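Local coordinates for protein myosin-2 (Saccharomyces cerevisiae, PDB 6IXO) that carries organelles and other cargo along actin cables as a class V myosin motor, gripping receptor proteins with the globular tail domain described here, at residues A[392-397]-A[410-415]; A[18-23]-A[63-68]; A[69-74]-A[141-146]; A[30-35]-A[79-84]. All coordinates share one frame; numbering follows the deposited sequence.

Interaction 1 (A[392-397]-A[410-415]); sequences VEAYIP and DLVAQQ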
loop_
_atom_site.group_PDB
_atom_site.type_symbol
_atom_site.label_atom_id
_atom_site.label_comp_id
_atom_site.label_asym_id
_atom_site.label_seq_id
_atom_site.Cartn_x
_atom_site.Cartn_y
_atom_site.Cartn_z
ATOM N N VAL A 392 19.895 15.961 -11.087
ATOM C CA VAL A 392 20.345 16.327 -9.742
ATOM C C VAL A 392 21.808 15.933 -9.494
ATOM O O VAL A 392 22.244 14.850 -9.899
ATOM C CB VAL A 392 19.456 15.678 -8.646
ATOM C CG1 VAL A 392 19.875 16.144 -7.260
ATOM C CG2 VAL A 392 17.994 16.009 -8.876
ATOM N N GLU A 393 22.546 16.830 -8.837
ATOM C CA GLU A 393 23.918 16.575 -8.400
ATOM C C GLU A 393 24.147 15.140 -7.898
ATOM O O GLU A 393 23.293 14.548 -7.223
ATOM C CB GLU A 393 24.314 17.558 -7.293
ATOM C CG GLU A 393 25.798 17.486 -6.912
ATOM C CD GLU A 393 26.092 18.022 -5.517
ATOM O OE1 GLU A 393 25.978 17.238 -4.548
ATOM O OE2 GLU A 393 26.448 19.220 -5.394
ATOM N N ALA A 394 25.309 14.597 -8.254
ATOM C CA ALA A 394 25.739 13.268 -7.837
ATOM C C ALA A 394 25.943 13.210 -6.327
ATOM O O ALA A 394 26.845 13.866 -5.801
ATOM C CB ALA A 394 27.028 12.884 -8.567
ATOM N N TYR A 395 25.112 12.422 -5.639
ATOM C CA TYR A 395 25.176 12.319 -4.179
ATOM C C TYR A 395 25.073 10.894 -3.662
ATOM O O TYR A 395 24.256 10.120 -4.138
ATOM C CB TYR A 395 24.065 13.146 -3.544
ATOM C CG TYR A 395 23.787 12.826 -2.084
ATOM C CD1 TYR A 395 24.717 13.124 -1.086
ATOM C CD2 TYR A 395 22.579 12.274 -1.696
ATOM C CE1 TYR A 395 24.450 12.853 0.265
ATOM C CE2 TYR A 395 22.305 12.005 -0.358
ATOM C CZ TYR A 395 23.243 12.292 0.618
ATOM O OH TYR A 395 22.957 12.009 1.945
ATOM N N ILE A 396 25.893 10.565 -2.667
ATOM C CA ILE A 396 25.841 9.259 -2.014
ATOM C C ILE A 396 26.104 9.430 -0.519
ATOM O O ILE A 396 27.126 9.979 -0.145
ATOM C CB ILE A 396 26.854 8.257 -2.658
ATOM C CG1 ILE A 396 27.223 7.148 -1.687
ATOM C CG2 ILE A 396 28.160 8.936 -3.096
ATOM C CD1 ILE A 396 28.195 6.168 -2.316
ATOM N N PRO A 397 25.167 8.981 0.341
ATOM C CA PRO A 397 25.217 9.226 1.795
ATOM C C PRO A 397 26.493 8.777 2.511
ATOM O O PRO A 397 27.333 8.118 1.916
ATOM C CB PRO A 397 24.023 8.428 2.325
ATOM C CG PRO A 397 23.069 8.392 1.183
ATOM C CD PRO A 397 23.923 8.285 -0.047
ATOM N N ASP A 410 31.875 10.221 -7.239
ATOM C CA ASP A 410 32.802 11.344 -7.096
ATOM C C ASP A 410 33.392 11.780 -8.438
ATOM O O ASP A 410 33.629 12.975 -8.670
ATOM C CB ASP A 410 33.951 11.007 -6.129
ATOM C CG ASP A 410 33.471 10.762 -4.688
ATOM O OD1 ASP A 410 32.292 11.050 -4.368
ATOM O OD2 ASP A 410 34.286 10.281 -3.869
ATOM N N LEU A 411 33.670 10.815 -9.309
ATOM C CA LEU A 411 34.303 11.141 -10.587
ATOM C C LEU A 411 33.274 11.813 -11.487
ATOM O O LEU A 411 33.566 12.803 -12.130
ATOM C CB LEU A 411 34.877 9.894 -11.256
ATOM C CG LEU A 411 36.163 9.337 -10.655
ATOM C CD1 LEU A 411 36.399 7.950 -11.195
ATOM C CD2 LEU A 411 37.346 10.262 -10.934
ATOM N N VAL A 412 32.056 11.281 -11.514
ATOM C CA VAL A 412 30.984 11.928 -12.253
ATOM C C VAL A 412 30.819 13.365 -11.778
ATOM O O VAL A 412 30.773 14.306 -12.582
ATOM C CB VAL A 412 29.653 11.194 -12.094
ATOM C CG1 VAL A 412 28.524 12.075 -12.575
ATOM C CG2 VAL A 412 29.693 9.876 -12.849
ATOM N N ALA A 413 30.762 13.527 -10.460
ATOM C CA ALA A 413 30.625 14.847 -9.860
ATOM C C ALA A 413 31.749 15.806 -10.281
ATOM O O ALA A 413 31.512 16.998 -10.436
ATOM C CB ALA A 413 30.564 14.720 -8.345
ATOM N N GLN A 414 32.963 15.295 -10.476
ATOM C CA GLN A 414 34.086 16.147 -10.894
ATOM C C GLN A 414 33.925 16.656 -12.319
ATOM O O GLN A 414 34.385 17.750 -12.645
ATOM C CB GLN A 414 35.422 15.408 -10.783
ATOM C CG GLN A 414 35.860 15.123 -9.365
ATOM C CD GLN A 414 37.189 14.398 -9.298
ATOM O OE1 GLN A 414 38.034 14.540 -10.186
ATOM N NE2 GLN A 414 37.383 13.616 -8.238
ATOM N N GLN A 415 33.283 15.866 -13.173
ATOM C CA GLN A 415 33.092 16.260 -14.564
ATOM C C GLN A 415 32.113 17.405 -14.718
ATOM O O GLN A 415 32.019 18.007 -15.781
ATOM C CB GLN A 415 32.624 15.077 -15.386
ATOM C CG GLN A 415 33.606 13.948 -15.344
ATOM C CD GLN A 415 33.328 12.917 -16.399
ATOM O OE1 GLN A 415 32.270 12.281 -16.397
ATOM N NE2 GLN A 415 34.275 12.747 -17.325
#

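Interaction 2 (A[18-23]-A[63-68]); sequences EDTEIL and SEMWRF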
loop_
_atom_site.group_PDB
_atom_site.type_symbol
_atom_site.label_atom_id
_atom_site.label_comp_id
_atom_site.label_asym_id
_atom_site.label_seq_id
_atom_site.Cartn_x
_atom_site.Cartn_y
_atom_site.Cartn_z
ATOM N N GLU A 18 33.270 -1.271 -16.003
ATOM C CA GLU A 18 33.371 -2.569 -16.676
ATOM C C GLU A 18 33.582 -3.709 -15.669
ATOM O O GLU A 18 33.336 -4.872 -15.979
ATOM C CB GLU A 18 34.500 -2.555 -17.739
ATOM C CG GLU A 18 35.823 -3.214 -17.352
ATOM C CD GLU A 18 36.933 -2.950 -18.405
ATOM O OE1 GLU A 18 38.130 -2.880 -18.045
ATOM O OE2 GLU A 18 36.608 -2.809 -19.605
ATOM N N ASP A 19 34.032 -3.377 -14.464
ATOM C CA ASP A 19 34.273 -4.393 -13.444
ATOM C C ASP A 19 32.976 -4.711 -12.693
ATOM O O ASP A 19 32.851 -4.444 -11.487
ATOM C CB ASP A 19 35.358 -3.932 -12.469
ATOM C CG ASP A 19 35.867 -5.058 -11.581
ATOM O OD1 ASP A 19 35.262 -6.154 -11.588
ATOM O OD2 ASP A 19 36.869 -4.842 -10.859
ATOM N N THR A 20 32.005 -5.275 -13.405
ATOM C CA THR A 20 30.697 -5.541 -12.793
ATOM C C THR A 20 30.736 -6.538 -11.638
ATOM O O THR A 20 29.849 -6.511 -10.797
ATOM C CB THR A 20 29.661 -6.064 -13.814
ATOM O OG1 THR A 20 30.251 -7.091 -14.619
ATOM C CG2 THR A 20 29.166 -4.941 -14.696
ATOM N N GLU A 21 31.719 -7.427 -11.597
ATOM C CA GLU A 21 31.817 -8.356 -10.458
ATOM C C GLU A 21 31.842 -7.612 -9.133
ATOM O O GLU A 21 31.052 -7.885 -8.236
ATOM C CB GLU A 21 33.070 -9.216 -10.530
ATOM C CG GLU A 21 32.999 -10.442 -11.399
ATOM C CD GLU A 21 34.278 -11.267 -11.282
ATOM O OE1 GLU A 21 34.480 -11.873 -10.202
ATOM O OE2 GLU A 21 35.086 -11.285 -12.246
ATOM N N ILE A 22 32.781 -6.683 -9.005
ATOM C CA ILE A 22 32.888 -5.885 -7.793
ATOM C C ILE A 22 31.694 -4.948 -7.685
ATOM O O ILE A 22 31.061 -4.860 -6.637
ATOM C CB ILE A 22 34.196 -5.078 -7.765
ATOM C CG1 ILE A 22 35.368 -6.010 -7.459
ATOM C CG2 ILE A 22 34.106 -3.950 -6.749
ATOM C CD1 ILE A 22 36.687 -5.292 -7.305
ATOM N N LEU A 23 31.363 -4.259 -8.771
ATOM C CA LEU A 23 30.262 -3.305 -8.686
ATOM C C LEU A 23 28.889 -3.933 -8.375
ATOM O O LEU A 23 28.124 -3.365 -7.593
ATOM C CB LEU A 23 30.166 -2.512 -9.977
ATOM C CG LEU A 23 29.197 -1.331 -10.005
ATOM C CD1 LEU A 23 29.410 -0.428 -8.812
ATOM C CD2 LEU A 23 29.417 -0.522 -11.321
ATOM N N SER A 63 23.429 5.426 -16.230
ATOM C CA SER A 63 23.643 6.347 -17.316
ATOM C C SER A 63 25.112 6.412 -17.716
ATOM O O SER A 63 25.413 6.607 -18.904
ATOM C CB SER A 63 23.105 7.728 -16.953
ATOM O OG SER A 63 23.703 8.227 -15.789
ATOM N N GLU A 64 26.035 6.234 -16.767
ATOM C CA GLU A 64 27.453 6.272 -17.145
ATOM C C GLU A 64 27.769 5.048 -17.990
ATOM O O GLU A 64 28.515 5.136 -18.974
ATOM C CB GLU A 64 28.384 6.324 -15.931
ATOM C CG GLU A 64 28.445 7.661 -15.281
ATOM C CD GLU A 64 28.896 8.736 -16.243
ATOM O OE1 GLU A 64 29.954 8.563 -16.878
ATOM O OE2 GLU A 64 28.185 9.750 -16.371
ATOM N N MET A 65 27.186 3.904 -17.614
ATOM C CA MET A 65 27.364 2.702 -18.422
ATOM C C MET A 65 26.872 2.925 -19.856
ATOM O O MET A 65 27.563 2.576 -20.827
ATOM C CB MET A 65 26.636 1.527 -17.792
ATOM C CG MET A 65 27.356 0.944 -16.603
ATOM S SD MET A 65 26.329 -0.361 -15.898
ATOM C CE MET A 65 27.413 -0.973 -14.614
ATOM N N TRP A 66 25.690 3.525 -19.997
ATOM C CA TRP A 66 25.196 3.828 -21.343
ATOM C C TRP A 66 26.103 4.796 -22.080
ATOM O O TRP A 66 26.426 4.567 -23.241
ATOM C CB TRP A 66 23.790 4.395 -21.295
ATOM C CG TRP A 66 22.806 3.375 -20.917
ATOM C CD1 TRP A 66 22.971 2.019 -20.948
ATOM C CD2 TRP A 66 21.494 3.613 -20.423
ATOM N NE1 TRP A 66 21.833 1.402 -20.511
ATOM C CE2 TRP A 66 20.908 2.357 -20.185
ATOM C CE3 TRP A 66 20.753 4.768 -20.178
ATOM C CZ2 TRP A 66 19.619 2.219 -19.715
ATOM C CZ3 TRP A 66 19.468 4.634 -19.679
ATOM C CH2 TRP A 66 18.910 3.363 -19.461
ATOM N N ARG A 67 26.496 5.875 -21.410
ATOM C CA ARG A 67 27.390 6.870 -22.004
ATOM C C ARG A 67 28.663 6.246 -22.578
ATOM O O ARG A 67 29.196 6.694 -23.609
ATOM C CB ARG A 67 27.739 7.917 -20.950
ATOM C CG ARG A 67 28.817 8.887 -21.359
ATOM C CD ARG A 67 29.411 9.524 -20.135
ATOM N NE ARG A 67 30.523 10.376 -20.517
ATOM C CZ ARG A 67 31.403 10.881 -19.667
ATOM N NH1 ARG A 67 31.299 10.612 -18.367
ATOM N NH2 ARG A 67 32.388 11.651 -20.127
ATOM N N PHE A 68 29.180 5.228 -21.910
ATOM C CA PHE A 68 30.400 4.576 -22.371
ATOM C C PHE A 68 30.068 3.382 -23.257
ATOM O O PHE A 68 30.948 2.637 -23.631
ATOM C CB PHE A 68 31.258 4.133 -21.184
ATOM C CG PHE A 68 32.035 5.256 -20.546
ATOM C CD1 PHE A 68 33.177 5.753 -21.151
ATOM C CD2 PHE A 68 31.624 5.813 -19.338
ATOM C CE1 PHE A 68 33.907 6.785 -20.578
ATOM C CE2 PHE A 68 32.345 6.856 -18.756
ATOM C CZ PHE A 68 33.496 7.336 -19.380
#

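Interaction 3 (A[69-74]-A[141-146]); sequences GLTKQS and VSLVTE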
loop_
_atom_site.group_PDB
_atom_site.type_symbol
_atom_site.label_atom_id
_atom_site.label_comp_id
_atom_site.label_asym_id
_atom_site.label_seq_id
_atom_site.Cartn_x
_atom_site.Cartn_y
_atom_site.Cartn_z
ATOM N N GLY A 69 28.790 3.211 -23.588
ATOM C CA GLY A 69 28.353 2.096 -24.409
ATOM C C GLY A 69 28.572 0.733 -23.771
ATOM O O GLY A 69 28.725 -0.273 -24.463
ATOM N N LEU A 70 28.578 0.679 -22.440
ATOM C CA LEU A 70 28.698 -0.608 -21.762
ATOM C C LEU A 70 27.303 -1.194 -21.620
ATOM O O LEU A 70 26.800 -1.412 -20.503
ATOM C CB LEU A 70 29.374 -0.452 -20.407
ATOM C CG LEU A 70 30.818 0.060 -20.447
ATOM C CD1 LEU A 70 31.280 0.335 -19.028
ATOM C CD2 LEU A 70 31.724 -0.960 -21.110
ATOM N N THR A 71 26.674 -1.429 -22.766
ATOM C CA THR A 71 25.275 -1.829 -22.799
ATOM C C THR A 71 25.110 -3.237 -22.205
ATOM O O THR A 71 24.155 -3.491 -21.482
ATOM C CB THR A 71 24.722 -1.728 -24.241
ATOM O OG1 THR A 71 25.708 -2.207 -25.155
ATOM C CG2 THR A 71 24.452 -0.259 -24.599
ATOM N N LYS A 72 26.063 -4.127 -22.461
ATOM C CA LYS A 72 26.066 -5.457 -21.848
ATOM C C LYS A 72 26.261 -5.413 -20.334
ATOM O O LYS A 72 25.635 -6.182 -19.604
ATOM C CB LYS A 72 27.161 -6.315 -22.476
ATOM C CG LYS A 72 27.431 -7.652 -21.793
ATOM C CD LYS A 72 28.567 -8.393 -22.523
ATOM C CE LYS A 72 28.737 -9.827 -22.034
ATOM N NZ LYS A 72 29.690 -10.597 -22.887
ATOM N N GLN A 73 27.139 -4.530 -19.856
ATOM C CA GLN A 73 27.347 -4.385 -18.420
ATOM C C GLN A 73 26.056 -3.869 -17.778
ATOM O O GLN A 73 25.728 -4.255 -16.660
ATOM C CB GLN A 73 28.504 -3.436 -18.085
ATOM C CG GLN A 73 29.915 -4.010 -18.288
ATOM C CD GLN A 73 30.326 -4.137 -19.744
ATOM O OE1 GLN A 73 29.647 -3.639 -20.658
ATOM N NE2 GLN A 73 31.460 -4.798 -19.967
ATOM N N SER A 74 25.336 -2.994 -18.485
ATOM C CA SER A 74 24.121 -2.411 -17.922
ATOM C C SER A 74 23.039 -3.469 -17.810
ATOM O O SER A 74 22.277 -3.498 -16.837
ATOM C CB SER A 74 23.631 -1.237 -18.770
ATOM O OG SER A 74 23.191 -1.678 -20.043
ATOM N N VAL A 141 17.648 1.377 -28.282
ATOM C CA VAL A 141 16.274 1.810 -28.045
ATOM C C VAL A 141 15.459 0.632 -27.532
ATOM O O VAL A 141 14.605 0.772 -26.634
ATOM C CB VAL A 141 15.646 2.376 -29.338
ATOM C CG1 VAL A 141 14.161 2.740 -29.117
ATOM C CG2 VAL A 141 16.396 3.586 -29.751
ATOM N N SER A 142 15.745 -0.536 -28.093
ATOM C CA SER A 142 15.037 -1.767 -27.760
ATOM C C SER A 142 15.324 -2.191 -26.315
ATOM O O SER A 142 14.430 -2.614 -25.582
ATOM C CB SER A 142 15.430 -2.864 -28.758
ATOM O OG SER A 142 14.681 -4.041 -28.507
ATOM N N LEU A 143 16.580 -2.039 -25.906
ATOM C CA LEU A 143 16.985 -2.301 -24.527
ATOM C C LEU A 143 16.296 -1.385 -23.516
ATOM O O LEU A 143 15.821 -1.835 -22.472
ATOM C CB LEU A 143 18.510 -2.144 -24.405
ATOM C CG LEU A 143 19.129 -1.971 -23.009
ATOM C CD1 LEU A 143 19.197 -3.279 -22.261
ATOM C CD2 LEU A 143 20.518 -1.351 -23.101
ATOM N N VAL A 144 16.267 -0.093 -23.809
ATOM C CA VAL A 144 15.697 0.851 -22.858
ATOM C C VAL A 144 14.184 0.652 -22.809
ATOM O O VAL A 144 13.558 0.794 -21.756
ATOM C CB VAL A 144 16.040 2.315 -23.232
ATOM C CG1 VAL A 144 15.395 3.305 -22.242
ATOM C CG2 VAL A 144 17.543 2.490 -23.254
ATOM N N THR A 145 13.594 0.331 -23.954
ATOM C CA THR A 145 12.161 0.080 -23.975
ATOM C C THR A 145 11.807 -1.121 -23.096
ATOM O O THR A 145 10.840 -1.068 -22.356
ATOM C CB THR A 145 11.675 -0.155 -25.391
ATOM O OG1 THR A 145 12.006 0.990 -26.181
ATOM C CG2 THR A 145 10.154 -0.374 -25.400
ATOM N N GLU A 146 12.595 -2.192 -23.172
ATOM C CA GLU A 146 12.380 -3.373 -22.325
ATOM C C GLU A 146 12.608 -3.037 -20.878
ATOM O O GLU A 146 11.923 -3.569 -19.981
ATOM C CB GLU A 146 13.309 -4.522 -22.717
ATOM C CG GLU A 146 13.017 -5.123 -24.067
ATOM C CD GLU A 146 13.968 -6.257 -24.402
ATOM O OE1 GLU A 146 14.728 -6.677 -23.495
ATOM O OE2 GLU A 146 13.951 -6.722 -25.567
#

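Interaction 4 (A[30-35]-A[79-84]); sequences GLLKGF and AQVLTT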
loop_
_atom_site.group_PDB
_atom_site.type_symbol
_atom_site.label_atom_id
_atom_site.label_comp_id
_atom_site.label_asym_id
_atom_site.label_seq_id
_atom_site.Cartn_x
_atom_site.Cartn_y
_atom_site.Cartn_z
ATOM N N GLY A 30 25.380 -4.070 -0.609
ATOM C CA GLY A 30 25.575 -2.877 0.201
ATOM C C GLY A 30 24.445 -1.858 0.074
ATOM O O GLY A 30 23.883 -1.398 1.059
ATOM N N LEU A 31 24.116 -1.480 -1.152
ATOM C CA LEU A 31 23.163 -0.397 -1.346
ATOM C C LEU A 31 21.730 -0.898 -1.213
ATOM O O LEU A 31 20.888 -0.286 -0.543
ATOM C CB LEU A 31 23.356 0.240 -2.726
ATOM C CG LEU A 31 22.400 1.403 -3.022
ATOM C CD1 LEU A 31 22.685 2.573 -2.117
ATOM C CD2 LEU A 31 22.501 1.802 -4.483
ATOM N N LEU A 32 21.437 -2.002 -1.879
ATOM C CA LEU A 32 20.048 -2.425 -1.931
ATOM C C LEU A 32 19.663 -3.242 -0.672
ATOM O O LEU A 32 18.776 -2.835 0.072
ATOM C CB LEU A 32 19.774 -3.224 -3.196
ATOM C CG LEU A 32 20.085 -2.461 -4.492
ATOM C CD1 LEU A 32 19.826 -3.400 -5.655
ATOM C CD2 LEU A 32 19.249 -1.179 -4.629
ATOM N N LYS A 33 20.304 -4.379 -0.429
ATOM C CA LYS A 33 19.915 -5.180 0.752
ATOM C C LYS A 33 20.244 -4.417 2.026
ATOM O O LYS A 33 19.635 -4.637 3.064
ATOM C CB LYS A 33 20.616 -6.546 0.773
ATOM C CG LYS A 33 20.211 -7.456 -0.372
ATOM C CD LYS A 33 20.830 -8.837 -0.190
ATOM C CE LYS A 33 20.698 -9.669 -1.462
ATOM N NZ LYS A 33 21.243 -11.044 -1.282
ATOM N N GLY A 34 21.188 -3.479 1.937
ATOM C CA GLY A 34 21.638 -2.748 3.109
ATOM C C GLY A 34 20.940 -1.406 3.304
ATOM O O GLY A 34 21.411 -0.572 4.076
ATOM N N PHE A 35 19.848 -1.175 2.579
ATOM C CA PHE A 35 19.124 0.097 2.679
ATOM C C PHE A 35 18.748 0.465 4.138
ATOM O O PHE A 35 18.488 -0.421 4.977
ATOM C CB PHE A 35 17.844 0.054 1.826
ATOM C CG PHE A 35 16.682 -0.692 2.491
ATOM C CD1 PHE A 35 16.626 -2.091 2.491
ATOM C CD2 PHE A 35 15.645 0.015 3.091
ATOM C CE1 PHE A 35 15.545 -2.780 3.101
ATOM C CE2 PHE A 35 14.550 -0.671 3.708
ATOM C CZ PHE A 35 14.517 -2.071 3.704
ATOM N N ALA A 79 19.540 -6.559 -14.363
ATOM C CA ALA A 79 18.913 -7.810 -13.966
ATOM C C ALA A 79 19.138 -8.076 -12.481
ATOM O O ALA A 79 18.228 -8.519 -11.786
ATOM C CB ALA A 79 19.444 -8.952 -14.787
ATOM N N GLN A 80 20.346 -7.805 -11.999
ATOM C CA GLN A 80 20.640 -7.921 -10.573
ATOM C C GLN A 80 19.836 -6.944 -9.723
ATOM O O GLN A 80 19.321 -7.312 -8.644
ATOM C CB GLN A 80 22.120 -7.685 -10.313
ATOM C CG GLN A 80 22.998 -8.814 -10.778
ATOM C CD GLN A 80 23.391 -9.713 -9.641
ATOM O OE1 GLN A 80 22.566 -10.063 -8.789
ATOM N NE2 GLN A 80 24.668 -10.075 -9.598
ATOM N N VAL A 81 19.749 -5.698 -10.189
ATOM C CA VAL A 81 18.997 -4.676 -9.466
ATOM C C VAL A 81 17.514 -5.083 -9.379
ATOM O O VAL A 81 16.912 -5.040 -8.301
ATOM C CB VAL A 81 19.135 -3.281 -10.134
ATOM C CG1 VAL A 81 18.026 -2.346 -9.655
ATOM C CG2 VAL A 81 20.482 -2.695 -9.794
ATOM N N LEU A 82 16.932 -5.505 -10.496
ATOM C CA LEU A 82 15.492 -5.840 -10.489
ATOM C C LEU A 82 15.186 -6.995 -9.510
ATOM O O LEU A 82 14.242 -6.919 -8.682
ATOM C CB LEU A 82 15.039 -6.204 -11.906
ATOM C CG LEU A 82 15.057 -5.034 -12.897
ATOM C CD1 LEU A 82 15.136 -5.524 -14.333
ATOM C CD2 LEU A 82 13.831 -4.195 -12.722
ATOM N N THR A 83 15.989 -8.051 -9.611
ATOM C CA THR A 83 15.835 -9.240 -8.783
ATOM C C THR A 83 15.972 -8.881 -7.319
ATOM O O THR A 83 15.176 -9.321 -6.479
ATOM C CB THR A 83 16.899 -10.323 -9.119
ATOM O OG1 THR A 83 16.770 -10.708 -10.489
ATOM C CG2 THR A 83 16.687 -11.560 -8.228
ATOM N N THR A 84 16.994 -8.085 -7.010
ATOM C CA THR A 84 17.316 -7.801 -5.618
ATOM C C THR A 84 16.229 -6.952 -4.978
ATOM O O THR A 84 15.798 -7.212 -3.841
ATOM C CB THR A 84 18.707 -7.110 -5.483
ATOM O OG1 THR A 84 19.718 -8.008 -5.969
ATOM C CG2 THR A 84 19.000 -6.758 -4.016
#

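Interaction 1 (A[392-397]-A[410-415])
Ala394 and Ala413 meet methyl to methyl, CB to CB at 4.0 Å, where an extended loop segment passes beside residues 410-415 of helix 403-415. Val412 adds a branch to this apolar contact: its CG1, anti to the backbone N (chi1 166°), lies 4.4 Å from Ala394 CB, a looser touch than that of the two alanines. With so little bulk between them the backbones come close, Ala394 CA lying 5.5 Å from Ala413 CA. Ala394 CB also packs on Ile60 of helix 53-67, so the loop settles into the groove between that helix and helix 403-415.

No hydrogen bond crosses between the two segments. The helix bonds its own backbone, as from Gln414 N to Asp410 O at 3.0 Å, while the carboxylate of Asp410 forms a salt bridge with Lys406 one turn earlier. On the loop, the CB of Tyr395 points away from the helix, and its ring makes a cation-pi contact with Arg49. The loop is thus held against helix 403-415 by the shape of small apolar groups near the surface of the tail domain, with no hydrogen bond or salt bridge between segments 392-397 and 410-415.

Interaction 2 (A[18-23]-A[63-68])
Arg67 NH1 is gripped by two oxygens, Glu64 OE1 and Gln415 OE1 of helix 403-415, on the same helix turn from which Met65 reaches across to Leu23. The bond from Arg67 NH1 to Glu64 OE1 is 2.9 Å long, part of a salt bridge, and uses the syn lone pair of the carboxylate oxygen, which lies only 14° out of the guanidinium plane. Phe68 CZ stands over the centre of one guanidinium face, 4.0 Å above it, so the flat group is held at an edge and from above.

Between segments 18-23 and 63-68 the contact is apolar. Met65 extends fully beyond CG and meets Leu23 tip to tip, its CE 3.9 Å from Leu23 CD2. With CG anti to the backbone N (chi1 -172°), Leu23 brings its CD2 branch up to the methionine methyl. Thr20, in the first turn after the N-cap residue Asp19, touches the same methyl from farther off, CG2 to CE at 4.3 Å. Ser74 and Phe77 of helix 71-90 also pack on Met65. One long unbranched side chain thus spans the gap through its terminal methyl, while the Glu64-Arg67 pair takes no part; cohesion here rests on dispersion and burial.

Interaction 3 (A[69-74]-A[141-146])
Leu143 of helix 134-180 faces Thr71 and Ser74 in the first turn of helix 71-90, just past the Schellman motif that ends helix 53-67. In that motif Gly69, at positive phi, is the C-prime residue, with Leu70 N bonded to Met65 O and Gly69 N to Trp66 O; Leu70 then serves as N-cap of the next helix. The closer part of the contact is at Ser74, whose OG lies 4.1 Å from Leu143 CD2, a hydroxyl against a methyl without a hydrogen bond. Placed between the backbone N and the carbonyl carbon (chi1 67°), Ser74 OG turns back and gives a short hydrogen bond of 2.5 Å to Thr71 O. Trp66 of helix 53-67 packs on both Ser74 and Leu143. Toward solvent the contact thins: Thr71 CG2 reaches the same Leu143 CD2 at 4.3 Å, and the flanking Lys72 and Glu146 are exposed and take no part in the contact. Replacing Ser74 with an alanine would probably cost Thr71 O its side-chain donor and leave Leu143 CD2 without the hydroxyl it packs on. Behind the interface, on helix 134-180, Thr145 OG1 donates a hydrogen bond to Val141 O, 2.6 Å away, from above the carbonyl plane, while Thr145 N reaches that oxygen from the opposite face.

Interaction 4 (A[30-35]-A[79-84])
Leu32 and Thr84 mark the nearest approach of the two backbones, CA to CA 7.1 Å, where residues 30-35 lie beside the regular helix 71-90. The first segment widens into a pi-type turn at 30-32 and then folds through a type I beta turn from Leu32 to Phe35, with Phe35 N bonded to Leu32 O at 3.2 Å. The second keeps its helical geometry throughout.

The side chains of Leu32 and Thr84 cross at a slant. Thr84 CG2 is the hub: it lies 3.7 Å from Leu32 CB and 3.8 Å from Leu32 CD1. It comes there because CG2 is anti to the backbone N, a placement that sets OG1 beside the N (chi1 -62°) and lets OG1 donate to Gln80 O at 2.8 Å. That oxygen also accepts from Thr84 N, the two donors coming from opposite faces of the carbonyl plane. Leu32 CD1 continues along the helix to Val81 CG2 at 4.2 Å. Lys33 passes Thr84 at about a right angle, with CG 3.9 Å from CG2, and carries its extended chain on to a salt bridge between NZ and Glu29. A serine in place of Thr84 would lack CG2 and would probably open a gap beneath Leu32 CB and Lys33 CG. Trp104 of helix 97-124 also packs on Leu32. Thr84 thus uses its two branches differently: the hydroxyl is satisfied within its own helix, while the methyl, with CB behind it, faces Leu32, so the buried hydroxyl probably burdens the apolar contact little.

The four contacts lie on the same side of the chain's centre, in one helical bundle of the tail domain. Interactions 1 and 2 have centres about 15 Å apart and touch, Val412 CG2 packing on Glu64 CG at 3.5 Å. Interactions 2 and 3, with centres about 12 Å apart, adjoin across the turn between helix 53-67 and helix 71-90, where Met65 SD lies 3.6 Å from Ser74 CA. Interaction 4 shares helix 20-32 with interaction 2 and helix 71-90 with interaction 3, but touches neither: its nearest atoms are about 6 and 5 Å away. Through the touch of interactions 1 and 2, and through interaction 3, the N-terminal helices adjoin helix 403-415 and helix 134-180 in this cargo-free form.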